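Local coordinates for protein acetyl transferase (Salmonella typhimurium, PDB 1S7K) that acetylates the N-terminal amino group of ribosomal protein L7/L12, probably taking the acetyl group from acetyl coenzyme A as other GNAT-family transferases do, at residues M159-Y164 with Y169-M174. Residues are numbered along the deposited sequence; the frame is centred on the assembly and turned at random.
Sequences MKQAEY and YHDVNM
Val-172 and Ala-162 meet at the apolar centre of this antiparallel hairpin, methyl CG2 lying 3.9 Å from Ala-162 CB. The same methyl also meets CB of Glu-163 at 3.5 Å; it is set beside the backbone N of Val-172, with CG1 anti to that nitrogen (chi1 175°), and the Glu-163 and Val-172 side chains cross at about a right angle. On one flank, Met-159 SD approaches Met-174 CE, both chains bending at their last torsion. On the opposite face of the hairpin from Val-172, toward its turn, Tyr-164 and Tyr-169 form an oblique aromatic pair: the CD1 side of the Tyr-164 ring comes over one face of the Tyr-169 ring, with the planes 54° apart and the ring centroids 4.7 Å apart.

Backbone bonding defines the register. Met-159 pairs with Val-172 through two bonds, N to Val-172 O and O to Val-172 N; Glu-163 and His-170 form the next such pair, in which His-170 N donates almost straight to Glu-163 O (2.7 Å, 177°). Between them the register slips by two, and Ala-162 and Glu-163 both face His-170, a classic beta bulge. At the corner before it, the Asp-171 side chain supplies the acceptor: OD1 takes the N-H of Gln-161 at 2.7 Å, from above the carboxylate plane. His-170 NE2 bonds Leu-165 O, tying the ring to the end of the partner strand.

Strand 168-178 lies between strands 132-138 and 154-165, placing Val-172 about 6 Å, side chain to side chain, from the CoA-binding Cys-137. Strand 154-165 is outermost within the chain, and the second subunit packs there: its Asn-94 bonds Tyr-164 N, and its Arg-131 makes a cation-pi contact with Tyr-169.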
loop_
_atom_site.group_PDB
_atom_site.type_symbol
_atom_site.label_atom_id
_atom_site.label_comp_id
_atom_site.label_asym_id
_atom_site.label_seq_id
_atom_site.Cartn_x
_atom_site.Cartn_y
_atom_site.Cartn_z
ATOM N N MET A 159 8.302 -2.158 9.244
ATOM C CA MET A 159 8.852 -1.913 7.921
ATOM C C MET A 159 10.018 -0.937 8.088
ATOM O O MET A 159 9.805 0.173 8.502
ATOM C CB MET A 159 7.755 -1.284 7.095
ATOM C CG MET A 159 6.515 -2.268 6.993
ATOM S SD MET A 159 5.041 -1.433 6.372
ATOM C CE MET A 159 5.495 -0.987 4.778
ATOM N N LYS A 160 11.212 -1.380 7.723
ATOM C CA LYS A 160 12.422 -0.575 7.919
ATOM C C LYS A 160 12.495 0.682 7.090
ATOM O O LYS A 160 12.321 0.603 5.897
ATOM C CB LYS A 160 13.628 -1.461 7.631
ATOM C CG LYS A 160 14.963 -0.840 7.922
ATOM C CD LYS A 160 16.111 -1.757 7.471
ATOM C CE LYS A 160 16.974 -2.207 8.639
ATOM N NZ LYS A 160 18.367 -2.435 8.045
ATOM N N GLN A 161 12.721 1.848 7.709
ATOM C CA GLN A 161 12.873 3.077 6.897
ATOM C C GLN A 161 11.804 3.299 5.843
ATOM O O GLN A 161 12.061 3.777 4.751
ATOM C CB GLN A 161 14.266 3.032 6.214
ATOM C CG GLN A 161 15.375 2.988 7.253
ATOM C CD GLN A 161 16.732 2.482 6.669
ATOM O OE1 GLN A 161 17.519 1.805 7.360
ATOM N NE2 GLN A 161 16.988 2.814 5.434
ATOM N N ALA A 162 10.570 3.026 6.214
ATOM C CA ALA A 162 9.501 3.106 5.281
ATOM C C ALA A 162 8.801 4.457 5.104
ATOM O O ALA A 162 8.104 4.682 4.077
ATOM C CB ALA A 162 8.497 2.029 5.666
ATOM N N GLU A 163 8.990 5.361 6.058
ATOM C CA GLU A 163 8.296 6.652 5.990
ATOM C C GLU A 163 9.252 7.802 6.073
ATOM O O GLU A 163 9.976 7.942 7.049
ATOM C CB GLU A 163 7.290 6.758 7.129
ATOM C CG GLU A 163 6.543 8.127 7.140
ATOM C CD GLU A 163 5.371 8.160 8.112
ATOM O OE1 GLU A 163 5.083 9.259 8.648
ATOM O OE2 GLU A 163 4.720 7.099 8.317
ATOM N N TYR A 164 9.273 8.613 5.034
ATOM C CA TYR A 164 10.172 9.785 5.026
ATOM C C TYR A 164 9.507 10.916 5.819
ATOM O O TYR A 164 8.316 11.196 5.644
ATOM C CB TYR A 164 10.395 10.251 3.585
ATOM C CG TYR A 164 11.361 11.414 3.441
ATOM C CD1 TYR A 164 12.719 11.204 3.468
ATOM C CD2 TYR A 164 10.899 12.706 3.252
ATOM C CE1 TYR A 164 13.622 12.254 3.294
ATOM C CE2 TYR A 164 11.778 13.771 3.091
ATOM C CZ TYR A 164 13.144 13.530 3.103
ATOM O OH TYR A 164 14.069 14.539 2.854
ATOM N N TYR A 169 14.336 8.626 6.866
ATOM C CA TYR A 169 13.373 7.557 6.570
ATOM C C TYR A 169 13.246 6.786 7.896
ATOM O O TYR A 169 14.241 6.261 8.471
ATOM C CB TYR A 169 13.862 6.668 5.410
ATOM C CG TYR A 169 14.078 7.518 4.182
ATOM C CD1 TYR A 169 13.080 7.657 3.221
ATOM C CD2 TYR A 169 15.291 8.185 3.991
ATOM C CE1 TYR A 169 13.272 8.422 2.096
ATOM C CE2 TYR A 169 15.494 8.965 2.854
ATOM C CZ TYR A 169 14.501 9.071 1.933
ATOM O OH TYR A 169 14.735 9.850 0.843
ATOM N N HIS A 170 12.016 6.754 8.412
ATOM C CA HIS A 170 11.762 6.135 9.710
ATOM C C HIS A 170 11.124 4.772 9.603
ATOM O O HIS A 170 10.355 4.551 8.705
ATOM C CB HIS A 170 10.791 7.019 10.478
ATOM C CG HIS A 170 11.332 8.398 10.683
ATOM N ND1 HIS A 170 12.155 8.706 11.741
ATOM C CD2 HIS A 170 11.279 9.500 9.902
ATOM C CE1 HIS A 170 12.589 9.953 11.614
ATOM N NE2 HIS A 170 12.076 10.462 10.506
ATOM N N ASP A 171 11.412 3.913 10.565
ATOM C CA ASP A 171 10.796 2.573 10.607
ATOM C C ASP A 171 9.299 2.795 10.951
ATOM O O ASP A 171 8.939 3.725 11.727
ATOM C CB ASP A 171 11.464 1.751 11.702
ATOM C CG ASP A 171 12.858 1.236 11.328
ATOM O OD1 ASP A 171 13.468 1.706 10.315
ATOM O OD2 ASP A 171 13.346 0.369 12.120
ATOM N N VAL A 172 8.449 1.896 10.444
ATOM C CA VAL A 172 7.002 1.981 10.608
ATOM C C VAL A 172 6.417 0.651 11.091
ATOM O O VAL A 172 6.684 -0.357 10.497
ATOM C CB VAL A 172 6.334 2.271 9.230
ATOM C CG1 VAL A 172 4.770 2.246 9.316
ATOM C CG2 VAL A 172 6.750 3.662 8.746
ATOM N N ASN A 173 5.608 0.684 12.137
ATOM C CA ASN A 173 4.954 -0.526 12.640
ATOM C C ASN A 173 3.694 -0.758 11.823
ATOM O O ASN A 173 2.948 0.181 11.500
ATOM C CB ASN A 173 4.577 -0.361 14.112
ATOM C CG ASN A 173 5.765 -0.597 15.052
ATOM O OD1 ASN A 173 6.688 -1.345 14.731
ATOM N ND2 ASN A 173 5.743 0.051 16.221
ATOM N N MET A 174 3.458 -2.013 11.482
ATOM C CA MET A 174 2.248 -2.338 10.786
ATOM C C MET A 174 1.431 -3.165 11.754
ATOM O O MET A 174 1.864 -4.236 12.199
ATOM C CB MET A 174 2.514 -3.132 9.492
ATOM C CG MET A 174 1.114 -3.576 8.923
ATOM S SD MET A 174 1.204 -4.354 7.298
ATOM C CE MET A 174 1.570 -2.890 6.332
#